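Local coordinates for protein molinate hydrolase (Gulosibacter molinativorax, PDB 4WGX) that probably hydrolyses carbon-nitrogen bonds other than peptide bonds, as a metal-dependent amidohydrolase named for its substrate, the herbicide molinate, at residues 107-112 with 136-141; 205-210 with 247-252; 58-63 with 390-395; 101-106 with 446-451; 114-119 with 175-180. One frame throughout, in Å; residues are numbered along the deposited sequence.

Overall arrangement
Four of the five contacts adjoin interaction 1, whose centre lies about 7 Å from the centre of the chain. Interaction 3 meets it through strand 57-64, next to 107-112 in the same sheet; interaction 4 through helix 91-104, which leads into 107-112; interaction 5 through helix 117-128, between strands 107-112 and 136-139; interaction 2 where F139 meets D206. Interactions 2 and 4 lie on opposite sides of the chain's centre, their centres about 27 Å apart. Along the chain, both segments of interactions 1, 2 and 5 fall between those of interaction 3. The contacts thus tie distant parts of the TIM-barrel amidohydrolase chain together; interaction 2 holds H251, a zinc-binding residue of this protein.

Interaction 1: 107-112 with 136-141; sequences VTTVFD and RIFFAG
R136 and T109 show how a polar side chain can reinforce the backbone ladder of a parallel sheet. Starting at CB of R136, the first neighbour is T108 O, at 3.3 Å. CG then stands opposite the backbone nitrogen (chi1 -170°), the next bond is extended, and a bend at chi3 (-65°) swings the head back over 107-112. There NH1 gives a bent hydrogen bond to T109 OG1 at 3.0 Å, the oxygen lying in the guanidinium plane at its edge. The same nitrogen forms a salt bridge with D415, while NH2 reaches E439, so the head is fixed by three groups and its rotation is restricted.

On the face that carries T109, R136, F111 and F138, T109 CG2 meets the edge of the F138 ring, its distance to F138 CE2 being 3.8 Å. F111 and F138 run side by side, with F111 CE1 3.5 Å from F138 CD2; their planes differ by 25°, but the rings are slid apart and barely overlap. F111 stacks instead on Y399, and K401 makes a cation-pi contact with F138. On the face of V110 and I137, V110 CG2 touches I137 CG1 at 4.0 Å. Between the faces, R136 N donates to T108 O, R136 O accepts from V110 N at 2.8 Å and V110 O from F138 N at 2.9 Å; D112 N bonds to F138 O and A140 N to D112 O. Parallel pairing of 107-112 with 136-139, joined through helix 117-128, is the beta-alpha-beta crossover from which TIM barrels are built.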
# COMPACT_ATOMS: atom_id res chain seq x y z
N VAL A 107 -19.54 35.83 8.81
CA VAL A 107 -18.45 35.72 9.76
C VAL A 107 -17.43 36.82 9.49
O VAL A 107 -16.82 36.87 8.44
CB VAL A 107 -17.77 34.33 9.67
CG1 VAL A 107 -16.66 34.18 10.70
CG2 VAL A 107 -18.79 33.24 9.88
N THR A 108 -17.25 37.71 10.47
CA THR A 108 -16.39 38.87 10.30
C THR A 108 -15.05 38.67 10.98
O THR A 108 -14.09 39.37 10.67
CB THR A 108 -17.05 40.15 10.88
OG1 THR A 108 -17.68 39.86 12.13
CG2 THR A 108 -18.10 40.67 9.92
N THR A 109 -15.00 37.70 11.89
CA THR A 109 -13.76 37.33 12.56
C THR A 109 -13.55 35.81 12.51
O THR A 109 -14.42 35.04 12.90
CB THR A 109 -13.76 37.81 14.02
OG1 THR A 109 -14.10 39.20 14.06
CG2 THR A 109 -12.40 37.63 14.65
N VAL A 110 -12.39 35.38 12.03
CA VAL A 110 -12.04 33.97 12.05
C VAL A 110 -10.74 33.76 12.82
O VAL A 110 -9.82 34.59 12.79
CB VAL A 110 -11.90 33.37 10.62
CG1 VAL A 110 -13.24 33.34 9.93
CG2 VAL A 110 -10.88 34.13 9.81
N PHE A 111 -10.71 32.64 13.53
CA PHE A 111 -9.55 32.20 14.27
C PHE A 111 -9.03 30.93 13.60
O PHE A 111 -9.71 29.91 13.55
CB PHE A 111 -9.91 31.98 15.75
CG PHE A 111 -10.26 33.25 16.47
CD1 PHE A 111 -9.28 34.04 17.04
CD2 PHE A 111 -11.57 33.66 16.57
CE1 PHE A 111 -9.60 35.19 17.70
CE2 PHE A 111 -11.89 34.83 17.23
CZ PHE A 111 -10.91 35.59 17.79
N ASP A 112 -7.83 31.02 13.05
CA ASP A 112 -7.24 29.95 12.28
C ASP A 112 -6.24 29.23 13.15
O ASP A 112 -5.21 29.80 13.49
CB ASP A 112 -6.59 30.51 11.00
CG ASP A 112 -5.96 29.42 10.12
OD1 ASP A 112 -5.31 28.51 10.65
OD2 ASP A 112 -6.11 29.49 8.88
N ARG A 136 -11.71 39.29 9.30
CA ARG A 136 -10.57 39.55 10.16
C ARG A 136 -9.94 38.23 10.59
O ARG A 136 -10.66 37.34 11.04
CB ARG A 136 -11.07 40.36 11.36
CG ARG A 136 -10.03 40.95 12.27
CD ARG A 136 -10.71 41.73 13.41
NE ARG A 136 -11.45 42.90 12.93
CZ ARG A 136 -12.77 42.99 12.84
NH1 ARG A 136 -13.56 42.00 13.18
NH2 ARG A 136 -13.32 44.12 12.39
N ILE A 137 -8.62 38.10 10.44
CA ILE A 137 -7.94 36.85 10.78
C ILE A 137 -7.08 36.95 12.02
O ILE A 137 -6.24 37.84 12.11
CB ILE A 137 -7.00 36.36 9.65
CG1 ILE A 137 -7.78 36.12 8.36
CG2 ILE A 137 -6.26 35.09 10.07
CD1 ILE A 137 -6.92 35.77 7.18
N PHE A 138 -7.26 36.02 12.95
CA PHE A 138 -6.24 35.76 13.97
C PHE A 138 -5.78 34.31 13.87
O PHE A 138 -6.60 33.43 13.65
CB PHE A 138 -6.77 36.06 15.37
CG PHE A 138 -7.26 37.47 15.53
CD1 PHE A 138 -6.37 38.52 15.66
CD2 PHE A 138 -8.61 37.74 15.57
CE1 PHE A 138 -6.84 39.82 15.80
CE2 PHE A 138 -9.07 39.02 15.72
CZ PHE A 138 -8.18 40.06 15.84
N PHE A 139 -4.49 34.05 14.05
CA PHE A 139 -3.96 32.72 13.77
C PHE A 139 -2.92 32.21 14.77
O PHE A 139 -2.32 32.99 15.50
CB PHE A 139 -3.35 32.71 12.37
CG PHE A 139 -2.22 33.66 12.18
CD1 PHE A 139 -0.97 33.39 12.67
CD2 PHE A 139 -2.40 34.84 11.47
CE1 PHE A 139 0.08 34.26 12.49
CE2 PHE A 139 -1.36 35.72 11.27
CZ PHE A 139 -0.11 35.42 11.78
N ALA A 140 -2.75 30.89 14.77
CA ALA A 140 -1.80 30.20 15.63
C ALA A 140 -0.49 29.95 14.93
O ALA A 140 0.53 29.71 15.58
CB ALA A 140 -2.36 28.86 16.09
N GLY A 141 -0.53 29.97 13.61
CA GLY A 141 0.53 29.39 12.83
C GLY A 141 0.34 27.88 12.87
O GLY A 141 -0.75 27.38 12.61
O HOH W 1 -2.71 29.33 12.01

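Interaction 2: 205-210 with 247-252; sequences VDFCKI and PLLTHT
K209 packs on L249 in this parallel strand pair: K209 CG lies 3.6 Å from L249 CB, and the aliphatic part of the lysine crosses the leucine at an angle. L249 also reaches back to F207, its CD2 lying 3.9 Å from F207 CE1. On the reverse face I210 CD1 meets L248 CD1 at 3.6 Å. The backbones hold these residues in step. L249 N donates to C208 O at 2.7 Å, and L249 O in turn accepts from I210 N, which sits well above the carbonyl plane; C208 N to P247 O and H251 N to I210 O complete the series.

A second shell sets the polar ends. The chain of K209 bends at chi3 (85°) and carries NZ to a water 2.7 Å away, which also lies 2.9 Å from H251 ND1, in the plane of that ring at its edge. T113 OG1 and a bound methylpentanediol, probably from the crystallisation liquor, are further partners of NZ. H251 NE2 is held by the carbonyl of D214, and its ring meets that of H271. Strands 143-144 and 268-270 flank the pair.

H251 and H271 are zinc-binding residues in this protein, although no metal sits on them in this chain. Apolar packing along the strands thus gives way at their C-terminal end to a lysine and a histidine bridged by water, consistent with the metal site of a TIM-barrel amidohydrolase.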
# COMPACT_ATOMS: atom_id res chain seq x y z
N VAL A 205 2.49 35.39 16.26
CA VAL A 205 1.22 34.67 16.32
C VAL A 205 0.26 35.32 17.32
O VAL A 205 0.69 35.96 18.27
CB VAL A 205 1.43 33.18 16.71
CG1 VAL A 205 2.41 32.53 15.75
CG2 VAL A 205 1.92 33.05 18.13
N ASP A 206 -1.03 35.15 17.09
CA ASP A 206 -2.05 35.70 17.97
C ASP A 206 -2.40 34.77 19.13
O ASP A 206 -2.96 35.21 20.13
CB ASP A 206 -3.31 36.01 17.16
CG ASP A 206 -3.03 37.00 16.05
OD1 ASP A 206 -2.53 38.10 16.34
OD2 ASP A 206 -3.29 36.66 14.88
N PHE A 207 -2.10 33.49 18.97
CA PHE A 207 -2.28 32.51 20.03
C PHE A 207 -1.45 31.29 19.69
O PHE A 207 -0.88 31.23 18.61
CB PHE A 207 -3.76 32.15 20.21
CG PHE A 207 -4.48 31.89 18.92
CD1 PHE A 207 -4.51 30.62 18.38
CD2 PHE A 207 -5.14 32.90 18.27
CE1 PHE A 207 -5.17 30.38 17.22
CE2 PHE A 207 -5.80 32.65 17.09
CZ PHE A 207 -5.81 31.39 16.56
N CYS A 208 -1.35 30.33 20.60
CA CYS A 208 -0.51 29.17 20.39
C CYS A 208 -1.28 27.90 20.67
O CYS A 208 -1.83 27.75 21.76
CB CYS A 208 0.73 29.22 21.26
SG CYS A 208 1.85 27.85 20.95
N LYS A 209 -1.31 26.99 19.69
CA LYS A 209 -1.94 25.69 19.87
C LYS A 209 -0.90 24.59 20.00
O LYS A 209 -0.03 24.43 19.16
CB LYS A 209 -2.88 25.35 18.73
CG LYS A 209 -3.80 24.21 19.11
CD LYS A 209 -5.03 24.10 18.24
CE LYS A 209 -4.79 23.32 16.97
NZ LYS A 209 -6.07 22.80 16.45
N ILE A 210 -1.04 23.84 21.08
CA ILE A 210 -0.14 22.74 21.39
C ILE A 210 -0.84 21.39 21.17
O ILE A 210 -1.98 21.19 21.57
CB ILE A 210 0.36 22.84 22.84
CG1 ILE A 210 1.19 24.12 22.99
CG2 ILE A 210 1.18 21.63 23.21
CD1 ILE A 210 1.58 24.44 24.40
N PRO A 247 -3.05 33.71 24.22
CA PRO A 247 -3.89 32.58 24.64
C PRO A 247 -3.31 31.20 24.30
O PRO A 247 -2.60 31.03 23.31
CB PRO A 247 -5.19 32.80 23.86
CG PRO A 247 -5.20 34.21 23.52
CD PRO A 247 -3.78 34.59 23.30
N LEU A 248 -3.63 30.23 25.15
CA LEU A 248 -3.19 28.86 24.99
C LEU A 248 -4.32 28.02 24.44
O LEU A 248 -5.38 27.95 25.04
CB LEU A 248 -2.71 28.30 26.33
CG LEU A 248 -2.36 26.82 26.37
CD1 LEU A 248 -1.14 26.54 25.54
CD2 LEU A 248 -2.15 26.37 27.78
N LEU A 249 -4.09 27.40 23.28
CA LEU A 249 -5.02 26.41 22.75
C LEU A 249 -4.42 25.02 22.90
O LEU A 249 -3.20 24.87 22.92
CB LEU A 249 -5.36 26.68 21.28
CG LEU A 249 -6.54 27.60 21.01
CD1 LEU A 249 -6.28 28.99 21.56
CD2 LEU A 249 -6.85 27.66 19.52
N THR A 250 -5.28 24.03 23.01
CA THR A 250 -4.85 22.64 23.03
C THR A 250 -5.56 21.80 21.98
O THR A 250 -6.70 22.07 21.61
CB THR A 250 -5.08 21.99 24.41
OG1 THR A 250 -6.47 22.06 24.75
CG2 THR A 250 -4.26 22.68 25.47
N HIS A 251 -4.83 20.81 21.48
CA HIS A 251 -5.40 19.72 20.70
C HIS A 251 -5.37 18.47 21.56
O HIS A 251 -4.31 18.05 21.99
CB HIS A 251 -4.62 19.54 19.40
CG HIS A 251 -4.83 18.22 18.73
ND1 HIS A 251 -5.83 18.00 17.81
CD2 HIS A 251 -4.15 17.05 18.83
CE1 HIS A 251 -5.76 16.76 17.37
NE2 HIS A 251 -4.75 16.16 17.97
N THR A 252 -6.54 17.89 21.82
CA THR A 252 -6.65 16.67 22.61
C THR A 252 -7.58 15.68 21.94
O THR A 252 -8.52 16.06 21.27
CB THR A 252 -7.17 16.94 24.05
OG1 THR A 252 -8.47 17.54 24.01
CG2 THR A 252 -6.23 17.83 24.80
O HOH W 2 -7.14 20.39 16.95

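Interaction 3: 58-63 with 390-395; sequences ILPGLV and AGTANP
V63 divides its two methyl groups between T392 and P395, and its first torsion explains how: chi1 of -176° puts CG1 opposite the backbone nitrogen and over the proline, leaving CG2 for the threonine carbonyl. The contact belongs to the TIM-barrel fold, joining the barrel strand 57-64 to the short link between helices 384-390 and 393-398. V63 CG1 lies 3.8 Å from P395 CG, the two side chains meeting at a slant, and V63 CG2 approaches T392 O to 3.5 Å.

One hydrogen bond fastens the pair. G391, the first residue to leave helical geometry after 384-390, turns its carbonyl to the strand, and V63 N donates to G391 O over 2.9 Å. The N-H points fairly straight at the oxygen (159°), although the nitrogen stands above the carbonyl plane rather than on a lone pair. L62 brings its CA close to the same oxygen. The other edge of the strand is occupied too: the backbone of L62 pairs with G106 and T108, while V63 packs on F111, so the strand is held between its barrel neighbour and this helix junction.

P60 closes the contact, its ring crossing T392 at about a right angle. The threonine's chi1 of -131° departs from the usual staggered values, and its hydroxyl is buried without a hydrogen-bond partner in the model: T392 OG1 lies 3.6 Å from P60 CG.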
# COMPACT_ATOMS: atom_id res chain seq x y z
N ILE A 58 -31.01 42.04 14.27
CA ILE A 58 -29.65 42.56 14.28
C ILE A 58 -28.80 41.73 15.23
O ILE A 58 -29.13 41.59 16.40
CB ILE A 58 -29.61 44.04 14.70
CG1 ILE A 58 -30.54 44.88 13.83
CG2 ILE A 58 -28.19 44.58 14.61
CD1 ILE A 58 -30.70 46.30 14.29
N LEU A 59 -27.70 41.19 14.71
CA LEU A 59 -26.80 40.36 15.49
C LEU A 59 -25.39 40.90 15.34
O LEU A 59 -25.10 41.63 14.39
CB LEU A 59 -26.88 38.90 15.04
CG LEU A 59 -27.98 38.00 15.60
CD1 LEU A 59 -29.36 38.32 15.05
CD2 LEU A 59 -27.62 36.57 15.29
N PRO A 60 -24.50 40.55 16.28
CA PRO A 60 -23.11 40.92 16.02
C PRO A 60 -22.54 40.13 14.84
O PRO A 60 -23.14 39.16 14.40
CB PRO A 60 -22.39 40.54 17.33
CG PRO A 60 -23.42 39.96 18.23
CD PRO A 60 -24.62 39.64 17.43
N GLY A 61 -21.41 40.58 14.33
CA GLY A 61 -20.75 39.84 13.27
C GLY A 61 -20.38 38.48 13.81
O GLY A 61 -19.94 38.36 14.95
N LEU A 62 -20.58 37.45 13.00
CA LEU A 62 -20.37 36.08 13.45
C LEU A 62 -18.88 35.79 13.58
O LEU A 62 -18.05 36.39 12.91
CB LEU A 62 -21.05 35.12 12.48
CG LEU A 62 -22.54 35.42 12.35
CD1 LEU A 62 -23.23 34.44 11.43
CD2 LEU A 62 -23.24 35.42 13.70
N VAL A 63 -18.56 34.87 14.49
CA VAL A 63 -17.19 34.57 14.86
C VAL A 63 -16.99 33.05 14.84
O VAL A 63 -17.76 32.32 15.45
CB VAL A 63 -16.86 35.14 16.26
CG1 VAL A 63 -15.41 34.92 16.60
CG2 VAL A 63 -17.18 36.63 16.32
N ALA A 390 -22.38 31.08 21.36
CA ALA A 390 -21.23 30.25 21.01
C ALA A 390 -20.53 30.70 19.73
O ALA A 390 -19.32 30.55 19.61
CB ALA A 390 -21.67 28.81 20.86
N GLY A 391 -21.27 31.21 18.76
CA GLY A 391 -20.70 31.68 17.50
C GLY A 391 -20.50 33.19 17.44
O GLY A 391 -20.52 33.79 16.37
N THR A 392 -20.27 33.81 18.58
CA THR A 392 -20.33 35.27 18.63
C THR A 392 -19.50 35.81 19.82
O THR A 392 -18.36 36.22 19.62
CB THR A 392 -21.86 35.69 18.58
OG1 THR A 392 -22.06 36.69 17.58
CG2 THR A 392 -22.45 36.13 19.88
N ALA A 393 -19.99 35.76 21.05
CA ALA A 393 -19.28 36.31 22.20
C ALA A 393 -18.23 35.35 22.73
O ALA A 393 -17.11 35.74 23.05
CB ALA A 393 -20.25 36.65 23.31
N ASN A 394 -18.60 34.08 22.81
CA ASN A 394 -17.80 33.07 23.49
C ASN A 394 -16.40 32.90 22.90
O ASN A 394 -15.42 32.88 23.64
CB ASN A 394 -18.58 31.76 23.49
CG ASN A 394 -19.89 31.88 24.22
OD1 ASN A 394 -20.26 32.97 24.65
ND2 ASN A 394 -20.61 30.78 24.37
N PRO A 395 -16.29 32.81 21.57
CA PRO A 395 -14.94 32.75 21.02
C PRO A 395 -14.15 34.03 21.26
O PRO A 395 -12.96 33.97 21.54
CB PRO A 395 -15.16 32.51 19.52
CG PRO A 395 -16.61 32.56 19.29
CD PRO A 395 -17.31 32.44 20.58

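Interaction 4: 101-106 with 446-451; sequences IALRGG and HGLPLS
A cis peptide bond joins L448 to P449, and R104 touches the atoms on one side of it. In the cis form the carbonyl oxygen and the proline CD lie on the same side of the bond, where a single nitrogen can touch both: R104 NH1 donates to L448 O at 2.8 Å and lies 3.4 Å from P449 CD. The hydrogen bond is bent (141° at the hydrogen), and the oxygen is tilted 21° from the guanidinium plane. Extended over its first two torsions, the arginine chain then bends at chi3 (78°) to turn the head toward 446-451; on the way R104 CD passes 3.5 Å from L448 O.

Apolar groups flank this polar contact. L448 CB is directed toward the helix and lies alongside that of R104, and L448 CD1 is 4.0 Å from L103 CG. On the proline side, I101 CG1 comes within 4.1 Å of P449 CD, and the same carbon sits above one face of the R104 guanidinium, toward its rim. P449 also packs on E97 and Q100, and Q100 accepts a hydrogen bond from the backbone of L450, so 448-450 follows the side of helix 91-104.

The end of the helix is sharply defined. G106 N bonds to L103 O at 3.0 Å, V107 N approaches A102 O, and G106 takes a positive phi. This is a Schellman motif, with G106 as its C-prime residue, closing helix 91-104 immediately before strand 107-112 of the TIM barrel.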
# COMPACT_ATOMS: atom_id res chain seq x y z
N ILE A 101 -14.89 33.95 1.68
CA ILE A 101 -15.97 32.98 1.75
C ILE A 101 -16.56 32.90 3.16
O ILE A 101 -17.76 32.76 3.32
CB ILE A 101 -15.48 31.61 1.26
CG1 ILE A 101 -15.38 31.66 -0.26
CG2 ILE A 101 -16.43 30.48 1.68
CD1 ILE A 101 -14.52 30.59 -0.85
N ALA A 102 -15.72 33.00 4.17
CA ALA A 102 -16.24 33.09 5.53
C ALA A 102 -17.08 34.36 5.70
O ALA A 102 -18.19 34.30 6.23
CB ALA A 102 -15.12 33.07 6.54
N LEU A 103 -16.56 35.50 5.24
CA LEU A 103 -17.32 36.76 5.31
C LEU A 103 -18.67 36.68 4.60
O LEU A 103 -19.65 37.23 5.06
CB LEU A 103 -16.48 37.90 4.73
CG LEU A 103 -16.97 39.34 4.85
CD1 LEU A 103 -17.36 39.73 6.26
CD2 LEU A 103 -15.86 40.23 4.36
N ARG A 104 -18.72 35.97 3.48
CA ARG A 104 -19.98 35.78 2.77
C ARG A 104 -21.07 35.10 3.61
O ARG A 104 -22.26 35.25 3.32
CB ARG A 104 -19.74 34.98 1.49
CG ARG A 104 -21.00 34.61 0.72
CD ARG A 104 -20.66 33.99 -0.62
NE ARG A 104 -20.24 32.60 -0.47
CZ ARG A 104 -19.56 31.91 -1.38
NH1 ARG A 104 -19.19 32.47 -2.52
NH2 ARG A 104 -19.24 30.65 -1.14
N GLY A 105 -20.68 34.37 4.64
CA GLY A 105 -21.63 33.72 5.53
C GLY A 105 -21.90 34.49 6.81
O GLY A 105 -22.51 33.95 7.74
N GLY A 106 -21.45 35.73 6.87
CA GLY A 106 -21.70 36.59 8.01
C GLY A 106 -20.57 36.64 9.03
O GLY A 106 -20.62 37.40 9.99
N HIS A 446 -22.78 38.95 -1.37
CA HIS A 446 -23.18 38.00 -2.41
C HIS A 446 -22.16 37.94 -3.54
O HIS A 446 -22.14 36.98 -4.30
CB HIS A 446 -24.56 38.36 -2.96
CG HIS A 446 -25.69 37.88 -2.10
ND1 HIS A 446 -26.00 36.54 -1.96
CD2 HIS A 446 -26.58 38.55 -1.33
CE1 HIS A 446 -27.03 36.41 -1.15
NE2 HIS A 446 -27.41 37.62 -0.76
N GLY A 447 -21.33 38.97 -3.66
CA GLY A 447 -20.33 39.01 -4.71
C GLY A 447 -18.95 38.58 -4.24
O GLY A 447 -17.94 38.92 -4.85
N LEU A 448 -18.91 37.82 -3.15
CA LEU A 448 -17.67 37.25 -2.66
C LEU A 448 -17.58 35.78 -3.07
O LEU A 448 -18.61 35.13 -3.20
CB LEU A 448 -17.57 37.38 -1.15
CG LEU A 448 -17.43 38.79 -0.58
CD1 LEU A 448 -17.57 38.74 0.93
CD2 LEU A 448 -16.11 39.41 -0.97
N PRO A 449 -16.37 35.26 -3.28
CA PRO A 449 -15.07 35.93 -3.24
C PRO A 449 -14.84 36.81 -4.45
O PRO A 449 -15.42 36.55 -5.50
CB PRO A 449 -14.07 34.76 -3.23
CG PRO A 449 -14.77 33.69 -3.95
CD PRO A 449 -16.22 33.83 -3.61
N LEU A 450 -14.00 37.82 -4.30
CA LEU A 450 -13.79 38.80 -5.36
C LEU A 450 -13.11 38.22 -6.59
O LEU A 450 -13.42 38.58 -7.72
CB LEU A 450 -12.95 39.96 -4.83
CG LEU A 450 -13.59 40.78 -3.71
CD1 LEU A 450 -12.67 41.90 -3.33
CD2 LEU A 450 -14.94 41.32 -4.12
N SER A 451 -12.16 37.33 -6.34
CA SER A 451 -11.28 36.85 -7.38
C SER A 451 -11.07 35.34 -7.21
O SER A 451 -10.06 34.90 -6.65
CB SER A 451 -9.97 37.62 -7.31
OG SER A 451 -9.19 37.44 -8.48

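Interaction 5: 114-119 with 175-180; sequences WNALEP and AMFEVG
W114 and F177 provide the aromatic part of the contact. Their side chains cross at about a right angle, yet the six-membered ring of W114 and the ring of F177 lie nearly parallel, with planes at 15° and centroids 4.7 Å apart; they are slid so far that they barely overlap. The closest atoms are W114 CZ2 and F177 CD1, at 3.4 Å, the phenylalanine carbon sitting over the rim of the indole face. F154 also meets the indole.

A CH-pi contact comes next: A116 CB stands over a face of F177, 4.1 Å from the ring centroid and 17° off its normal. Apolar packing continues outward, with A116 CB against M176 CG at 3.9 Å and L117 CB against V179 CG2 at 4.1 Å.

No direct hydrogen bond crosses between 114-119 and 175-180; water does the polar work. One molecule donates to N115 O at 2.7 Å and to F177 O, and accepts a weak bond from L117 N. A second accepts from E118 N and donates to M176 O, 2.8 Å away.

A116 is the N-cap of helix 117-128. The contact packs this beta-alpha loop, after strand 107-112 of the TIM barrel, against the C-terminal end of helix 167-178; W114 lies about 9 Å, side chain to side chain, from H251, a zinc-binding residue of this protein that carries no metal in this chain.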
# COMPACT_ATOMS: atom_id res chain seq x y z
N TRP A 114 -4.61 26.27 12.55
CA TRP A 114 -3.52 25.55 11.89
C TRP A 114 -3.40 26.00 10.45
O TRP A 114 -4.35 25.92 9.69
CB TRP A 114 -3.72 24.03 11.93
CG TRP A 114 -2.61 23.31 11.26
CD1 TRP A 114 -1.37 23.09 11.76
CD2 TRP A 114 -2.61 22.74 9.94
NE1 TRP A 114 -0.60 22.41 10.85
CE2 TRP A 114 -1.35 22.19 9.72
CE3 TRP A 114 -3.57 22.65 8.93
CZ2 TRP A 114 -1.01 21.54 8.54
CZ3 TRP A 114 -3.24 22.01 7.76
CH2 TRP A 114 -1.97 21.46 7.58
N ASN A 115 -2.21 26.43 10.08
CA ASN A 115 -1.97 27.00 8.76
C ASN A 115 -0.48 27.17 8.56
O ASN A 115 0.30 26.88 9.45
CB ASN A 115 -2.70 28.34 8.62
CG ASN A 115 -2.97 28.72 7.18
OD1 ASN A 115 -2.18 28.44 6.29
ND2 ASN A 115 -4.11 29.35 6.96
N ALA A 116 -0.08 27.60 7.37
CA ALA A 116 1.32 27.91 7.12
C ALA A 116 1.57 29.37 7.50
O ALA A 116 0.86 30.25 7.06
CB ALA A 116 1.66 27.66 5.68
N LEU A 117 2.57 29.59 8.33
CA LEU A 117 2.75 30.88 8.98
C LEU A 117 2.93 32.03 7.98
O LEU A 117 2.24 33.04 8.07
CB LEU A 117 3.94 30.81 9.94
CG LEU A 117 4.26 32.05 10.77
CD1 LEU A 117 3.10 32.41 11.67
CD2 LEU A 117 5.49 31.80 11.57
N GLU A 118 3.83 31.87 7.02
CA GLU A 118 4.12 32.95 6.07
C GLU A 118 2.87 33.46 5.34
O GLU A 118 2.53 34.65 5.44
CB GLU A 118 5.17 32.49 5.06
CG GLU A 118 5.46 33.51 3.97
CD GLU A 118 6.61 33.10 3.07
OE1 GLU A 118 7.76 33.09 3.52
OE2 GLU A 118 6.35 32.78 1.89
N PRO A 119 2.15 32.57 4.63
CA PRO A 119 1.00 33.10 3.90
C PRO A 119 -0.15 33.58 4.79
O PRO A 119 -0.90 34.47 4.37
CB PRO A 119 0.56 31.93 3.02
CG PRO A 119 1.10 30.72 3.66
CD PRO A 119 2.37 31.14 4.33
N ALA A 175 7.97 21.90 5.56
CA ALA A 175 8.69 22.99 6.22
C ALA A 175 7.82 24.24 6.39
O ALA A 175 7.88 24.91 7.41
CB ALA A 175 9.95 23.35 5.46
N MET A 176 7.01 24.56 5.39
CA MET A 176 6.27 25.80 5.46
C MET A 176 5.11 25.65 6.43
O MET A 176 4.67 26.65 7.00
CB MET A 176 5.80 26.27 4.08
CG MET A 176 4.45 25.82 3.65
SD MET A 176 3.96 26.54 2.08
CE MET A 176 2.33 25.82 1.98
N PHE A 177 4.61 24.42 6.63
CA PHE A 177 3.68 24.24 7.77
C PHE A 177 4.33 24.03 9.16
O PHE A 177 3.84 24.55 10.14
CB PHE A 177 2.72 23.09 7.50
CG PHE A 177 1.70 23.38 6.45
CD1 PHE A 177 0.50 23.98 6.77
CD2 PHE A 177 1.95 23.05 5.14
CE1 PHE A 177 -0.44 24.25 5.80
CE2 PHE A 177 1.03 23.31 4.16
CZ PHE A 177 -0.17 23.91 4.49
N GLU A 178 5.40 23.26 9.25
CA GLU A 178 6.00 22.96 10.55
C GLU A 178 6.76 24.14 11.17
O GLU A 178 6.69 24.34 12.38
CB GLU A 178 6.95 21.77 10.44
CG GLU A 178 6.26 20.43 10.36
CD GLU A 178 7.22 19.30 10.10
OE1 GLU A 178 8.45 19.51 10.20
OE2 GLU A 178 6.74 18.18 9.79
N VAL A 179 7.52 24.87 10.35
CA VAL A 179 8.26 26.04 10.81
C VAL A 179 9.16 25.64 11.98
O VAL A 179 9.35 26.37 12.95
CB VAL A 179 7.25 27.21 11.12
CG1 VAL A 179 7.81 28.36 11.93
CG2 VAL A 179 6.73 27.77 9.81
N GLY A 180 9.73 24.45 11.87
CA GLY A 180 10.66 23.94 12.87
C GLY A 180 10.04 23.38 14.12
O GLY A 180 10.76 22.94 15.01
O HOH W 3 2.87 27.36 10.10
O HOH W 4 5.44 29.29 6.50